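Local coordinates for 3-isopropylmalate dehydratase small subunit (Campylobacter jejuni, PDB 3Q3W), which catalyses, as the small subunit of isopropylmalate isomerase, the interconversion of 2-isopropylmalate and 3-isopropylmalate by way of 2-isopropylmaleate, at residues N114-E125 with F164-L174. Sequence-based numbering, arbitrary orientation.
Sequences NNALGNGLLTIE and FDLDDFHRICL
L117, L122 and I124 meet L166, L174 and F164 in a largely apolar, buried contact that packs the last modelled helix, 168-176, and the loop before it against helix 110-118 and strand 122-125, an outermost strand of the mixed sheet. The axes of helix segments 114-118 and 168-174 run roughly parallel at 10.7 Å, a spacing bridged by leucine and histidine side chains. At the centre L122 CD1 lies 3.7 Å from L174 CD1 and also touches L166 CD2, while L117 CD2, from helix 110-118, touches L174 CD1 and L166 CD1. The other L117 methyl, CD1, sits over the H170 ring, 4.0 Å from the centroid and displaced toward the rim, a CH-pi contact. Near that ring's edge comes N114 ND2, its amide plane turned 67° from the imidazole. A second CH-pi contact places I124 CG1 4.0 Å from the F164 centroid and only 7° off the normal. With CG1 anti to the carbonyl carbon (chi1 -66°), I124 still brings CG2 to F164 CG. L174, modelled in two conformers, lies in one of them against G120, the C-prime residue of a Schellman motif that terminates helix 110-118: L121 N bonds to A116 O and G120 N to L117 O. The clear polar link is indirect: one water donates to E125 O and accepts from D165 N. D167 N-caps the second helix, its OD2 accepting from H170 N at 2.9 Å. Cohesion between these segments therefore rests mainly on methyl and ring packing, which probably has to offset the desolvation cost of buried T123 OG1 and H170 ND1, both lacking modelled partners.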
loop_
_atom_site.group_PDB
_atom_site.type_symbol
_atom_site.label_atom_id
_atom_site.label_comp_id
_atom_site.label_asym_id
_atom_site.label_seq_id
_atom_site.Cartn_x
_atom_site.Cartn_y
_atom_site.Cartn_z
ATOM N N ASN A 114 -2.087 -12.273 0.677
ATOM C CA ASN A 114 -1.537 -13.162 1.689
ATOM C C ASN A 114 -0.065 -12.850 1.937
ATOM O O ASN A 114 0.367 -12.781 3.070
ATOM C CB ASN A 114 -1.687 -14.608 1.275
ATOM C CG ASN A 114 -1.382 -15.567 2.406
ATOM O OD1 ASN A 114 -0.398 -16.277 2.349
ATOM N ND2 ASN A 114 -2.241 -15.601 3.434
ATOM N N ASN A 115 0.673 -12.582 0.865
ATOM C CA ASN A 115 2.064 -12.163 1.002
ATOM C C ASN A 115 2.200 -10.853 1.712
ATOM O O ASN A 115 3.147 -10.672 2.497
ATOM C CB ASN A 115 2.726 -12.065 -0.353
ATOM C CG ASN A 115 2.890 -13.421 -1.006
ATOM O OD1 ASN A 115 2.925 -14.459 -0.310
ATOM N ND2 ASN A 115 2.959 -13.435 -2.340
ATOM N N ALA A 116 1.301 -9.921 1.424
ATOM C CA ALA A 116 1.416 -8.617 2.036
ATOM C C ALA A 116 1.165 -8.741 3.533
ATOM O O ALA A 116 1.902 -8.179 4.341
ATOM C CB ALA A 116 0.456 -7.612 1.396
ATOM N N LEU A 117 0.100 -9.441 3.888
ATOM C CA LEU A 117 -0.284 -9.662 5.279
ATOM C C LEU A 117 0.820 -10.396 6.011
ATOM O O LEU A 117 1.145 -10.053 7.147
ATOM C CB LEU A 117 -1.593 -10.459 5.373
ATOM C CG LEU A 117 -2.803 -9.614 4.949
ATOM C CD1 LEU A 117 -4.061 -10.528 4.833
ATOM C CD2 LEU A 117 -3.023 -8.415 5.925
ATOM N N GLY A 118 1.436 -11.350 5.326
ATOM C CA GLY A 118 2.646 -12.002 5.842
ATOM C C GLY A 118 3.817 -11.065 6.137
ATOM O O GLY A 118 4.667 -11.367 6.975
ATOM N N ASN A 119 3.852 -9.911 5.488
ATOM C CA ASN A 119 4.968 -9.005 5.625
ATOM C C ASN A 119 4.581 -7.779 6.385
ATOM O O ASN A 119 5.322 -6.795 6.401
ATOM C CB ASN A 119 5.559 -8.658 4.259
ATOM C CG ASN A 119 6.462 -9.754 3.719
ATOM O OD1 ASN A 119 7.690 -9.689 3.875
ATOM N ND2 ASN A 119 5.872 -10.795 3.124
ATOM N N GLY A 120 3.423 -7.833 7.030
ATOM C CA GLY A 120 3.002 -6.751 7.946
ATOM C C GLY A 120 2.425 -5.565 7.223
ATOM O O GLY A 120 2.272 -4.512 7.812
ATOM N N LEU A 121 2.089 -5.756 5.952
ATOM C CA LEU A 121 1.462 -4.751 5.106
ATOM C C LEU A 121 -0.076 -4.938 5.186
ATOM O O LEU A 121 -0.602 -5.877 4.614
ATOM C CB LEU A 121 1.951 -4.919 3.660
ATOM C CG LEU A 121 1.416 -4.005 2.544
ATOM C CD1 LEU A 121 1.494 -2.526 2.953
ATOM C CD2 LEU A 121 2.114 -4.225 1.195
ATOM N N LEU A 122 -0.777 -4.064 5.905
ATOM C CA LEU A 122 -2.213 -4.222 6.096
ATOM C C LEU A 122 -3.064 -3.892 4.882
ATOM O O LEU A 122 -3.084 -2.751 4.373
ATOM C CB LEU A 122 -2.698 -3.399 7.267
ATOM C CG LEU A 122 -4.176 -3.491 7.634
ATOM C CD1 LEU A 122 -4.667 -4.957 7.821
ATOM C CD2 LEU A 122 -4.415 -2.695 8.931
ATOM N N THR A 123 -3.827 -4.880 4.459
ATOM C CA THR A 123 -4.649 -4.766 3.277
ATOM C C THR A 123 -6.130 -4.606 3.681
ATOM O O THR A 123 -6.751 -5.529 4.228
ATOM C CB THR A 123 -4.466 -6.015 2.456
ATOM O OG1 THR A 123 -4.869 -7.113 3.253
ATOM C CG2 THR A 123 -3.014 -6.193 2.107
ATOM N N ILE A 124 -6.648 -3.408 3.423
ATOM C CA ILE A 124 -7.975 -2.986 3.840
ATOM C C ILE A 124 -8.884 -2.977 2.647
ATOM O O ILE A 124 -8.707 -2.169 1.713
ATOM C CB ILE A 124 -7.923 -1.582 4.427
ATOM C CG1 ILE A 124 -7.120 -1.618 5.722
ATOM C CG2 ILE A 124 -9.338 -1.020 4.642
ATOM C CD1 ILE A 124 -6.559 -0.295 6.195
ATOM N N GLU A 125 -9.865 -3.873 2.674
ATOM C CA GLU A 125 -10.842 -3.947 1.601
ATOM C C GLU A 125 -12.022 -3.082 2.012
ATOM O O GLU A 125 -12.599 -3.303 3.089
ATOM C CB GLU A 125 -11.273 -5.394 1.334
ATOM C CG GLU A 125 -10.223 -6.195 0.570
ATOM C CD GLU A 125 -10.542 -7.683 0.413
ATOM O OE1 GLU A 125 -11.559 -8.169 1.011
ATOM O OE2 GLU A 125 -9.785 -8.355 -0.351
ATOM N N PHE A 164 -13.803 -2.405 8.223
ATOM C CA PHE A 164 -13.275 -3.480 7.374
ATOM C C PHE A 164 -13.098 -4.834 8.104
ATOM O O PHE A 164 -13.028 -4.917 9.318
ATOM C CB PHE A 164 -11.946 -3.040 6.719
ATOM C CG PHE A 164 -10.786 -2.859 7.691
ATOM C CD1 PHE A 164 -9.855 -3.870 7.878
ATOM C CD2 PHE A 164 -10.616 -1.672 8.390
ATOM C CE1 PHE A 164 -8.814 -3.719 8.778
ATOM C CE2 PHE A 164 -9.556 -1.508 9.285
ATOM C CZ PHE A 164 -8.651 -2.524 9.461
ATOM N N ASP A 165 -12.999 -5.884 7.312
ATOM C CA ASP A 165 -12.803 -7.237 7.812
ATOM C C ASP A 165 -11.350 -7.663 7.743
ATOM O O ASP A 165 -10.606 -7.172 6.920
ATOM C CB ASP A 165 -13.618 -8.220 6.964
ATOM C CG ASP A 165 -15.065 -8.226 7.334
ATOM O OD1 ASP A 165 -15.344 -8.159 8.557
ATOM O OD2 ASP A 165 -15.920 -8.307 6.415
ATOM N N LEU A 166 -10.970 -8.625 8.585
ATOM C CA LEU A 166 -9.704 -9.316 8.422
ATOM C C LEU A 166 -9.706 -10.603 9.220
ATOM O O LEU A 166 -10.099 -10.618 10.396
ATOM C CB LEU A 166 -8.523 -8.453 8.892
ATOM C CG LEU A 166 -7.165 -8.845 8.308
ATOM C CD1 LEU A 166 -7.039 -8.345 6.868
ATOM C CD2 LEU A 166 -6.043 -8.282 9.161
ATOM N N ASP A 167 -9.283 -11.680 8.574
ATOM C CA ASP A 167 -9.138 -12.990 9.225
ATOM C C ASP A 167 -8.500 -12.791 10.611
ATOM O O ASP A 167 -7.514 -12.074 10.706
ATOM C CB ASP A 167 -8.209 -13.811 8.304
ATOM C CG ASP A 167 -7.694 -15.084 8.934
ATOM O OD1 ASP A 167 -8.399 -16.104 8.859
ATOM O OD2 ASP A 167 -6.545 -15.091 9.442
ATOM N N ASP A 168 -9.018 -13.430 11.672
ATOM C CA ASP A 168 -8.477 -13.234 13.026
ATOM C C ASP A 168 -6.992 -13.591 13.157
ATOM O O ASP A 168 -6.258 -12.957 13.922
ATOM C CB ASP A 168 -9.250 -14.036 14.073
ATOM C CG ASP A 168 -10.578 -13.392 14.484
ATOM O OD1 ASP A 168 -10.745 -12.159 14.478
ATOM O OD2 ASP A 168 -11.461 -14.165 14.870
ATOM N N PHE A 169 -6.554 -14.607 12.434
ATOM C CA PHE A 169 -5.183 -15.058 12.545
ATOM C C PHE A 169 -4.246 -14.002 11.980
ATOM O O PHE A 169 -3.263 -13.646 12.636
ATOM C CB PHE A 169 -4.985 -16.405 11.850
ATOM C CG PHE A 169 -3.572 -16.848 11.804
ATOM C CD1 PHE A 169 -2.886 -17.116 12.977
ATOM C CD2 PHE A 169 -2.916 -16.966 10.593
ATOM C CE1 PHE A 169 -1.566 -17.512 12.951
ATOM C CE2 PHE A 169 -1.622 -17.381 10.542
ATOM C CZ PHE A 169 -0.924 -17.665 11.720
ATOM N N HIS A 170 -4.551 -13.492 10.785
ATOM C CA HIS A 170 -3.735 -12.419 10.185
ATOM C C HIS A 170 -3.715 -11.204 11.089
ATOM O O HIS A 170 -2.688 -10.562 11.245
ATOM C CB HIS A 170 -4.256 -12.012 8.813
ATOM C CG HIS A 170 -3.979 -13.020 7.755
ATOM N ND1 HIS A 170 -2.751 -13.638 7.630
ATOM C CD2 HIS A 170 -4.757 -13.519 6.767
ATOM C CE1 HIS A 170 -2.795 -14.488 6.621
ATOM N NE2 HIS A 170 -3.998 -14.430 6.075
ATOM N N ARG A 171 -4.870 -10.904 11.683
ATOM C CA ARG A 171 -5.005 -9.714 12.508
ATOM C C ARG A 171 -4.163 -9.827 13.742
ATOM O O ARG A 171 -3.460 -8.889 14.071
ATOM C CB ARG A 171 -6.447 -9.463 12.901
ATOM C CG ARG A 171 -6.650 -8.459 14.053
ATOM C CD ARG A 171 -8.093 -7.943 14.011
ATOM N NE ARG A 171 -8.511 -7.136 15.155
ATOM C CZ ARG A 171 -8.972 -7.596 16.317
ATOM N NH1 ARG A 171 -9.025 -8.891 16.581
ATOM N NH2 ARG A 171 -9.368 -6.734 17.252
ATOM N N ILE A 172 -4.220 -10.962 14.418
ATOM C CA ILE A 172 -3.458 -11.083 15.641
ATOM C C ILE A 172 -1.966 -11.087 15.356
ATOM O O ILE A 172 -1.234 -10.524 16.147
ATOM C CB ILE A 172 -3.886 -12.278 16.531
ATOM C CG1 ILE A 172 -3.418 -12.076 17.991
ATOM C CG2 ILE A 172 -3.369 -13.629 15.983
ATOM C CD1 ILE A 172 -4.024 -10.823 18.818
ATOM N N CYS A 173 -1.530 -11.726 14.267
ATOM C CA CYS A 173 -0.133 -11.609 13.826
ATOM C C CYS A 173 0.279 -10.141 13.666
ATOM O O CYS A 173 1.285 -9.756 14.224
ATOM C CB CYS A 173 0.129 -12.409 12.547
ATOM S SG CYS A 173 0.017 -14.226 12.765
ATOM N N LEU A 174 -0.510 -9.315 12.968
ATOM C CA LEU A 174 -0.168 -7.904 12.780
ATOM C C LEU A 174 -0.190 -7.159 14.115
ATOM O O LEU A 174 0.710 -6.396 14.406
ATOM C CB LEU A 174 -1.136 -7.224 11.806
ATOM C CG LEU A 174 -1.068 -7.675 10.339
ATOM C CD1 LEU A 174 -2.299 -7.241 9.561
ATOM C CD2 LEU A 174 0.142 -7.120 9.704
HETATM O O HOH W 1 -13.395 -5.534 4.775
#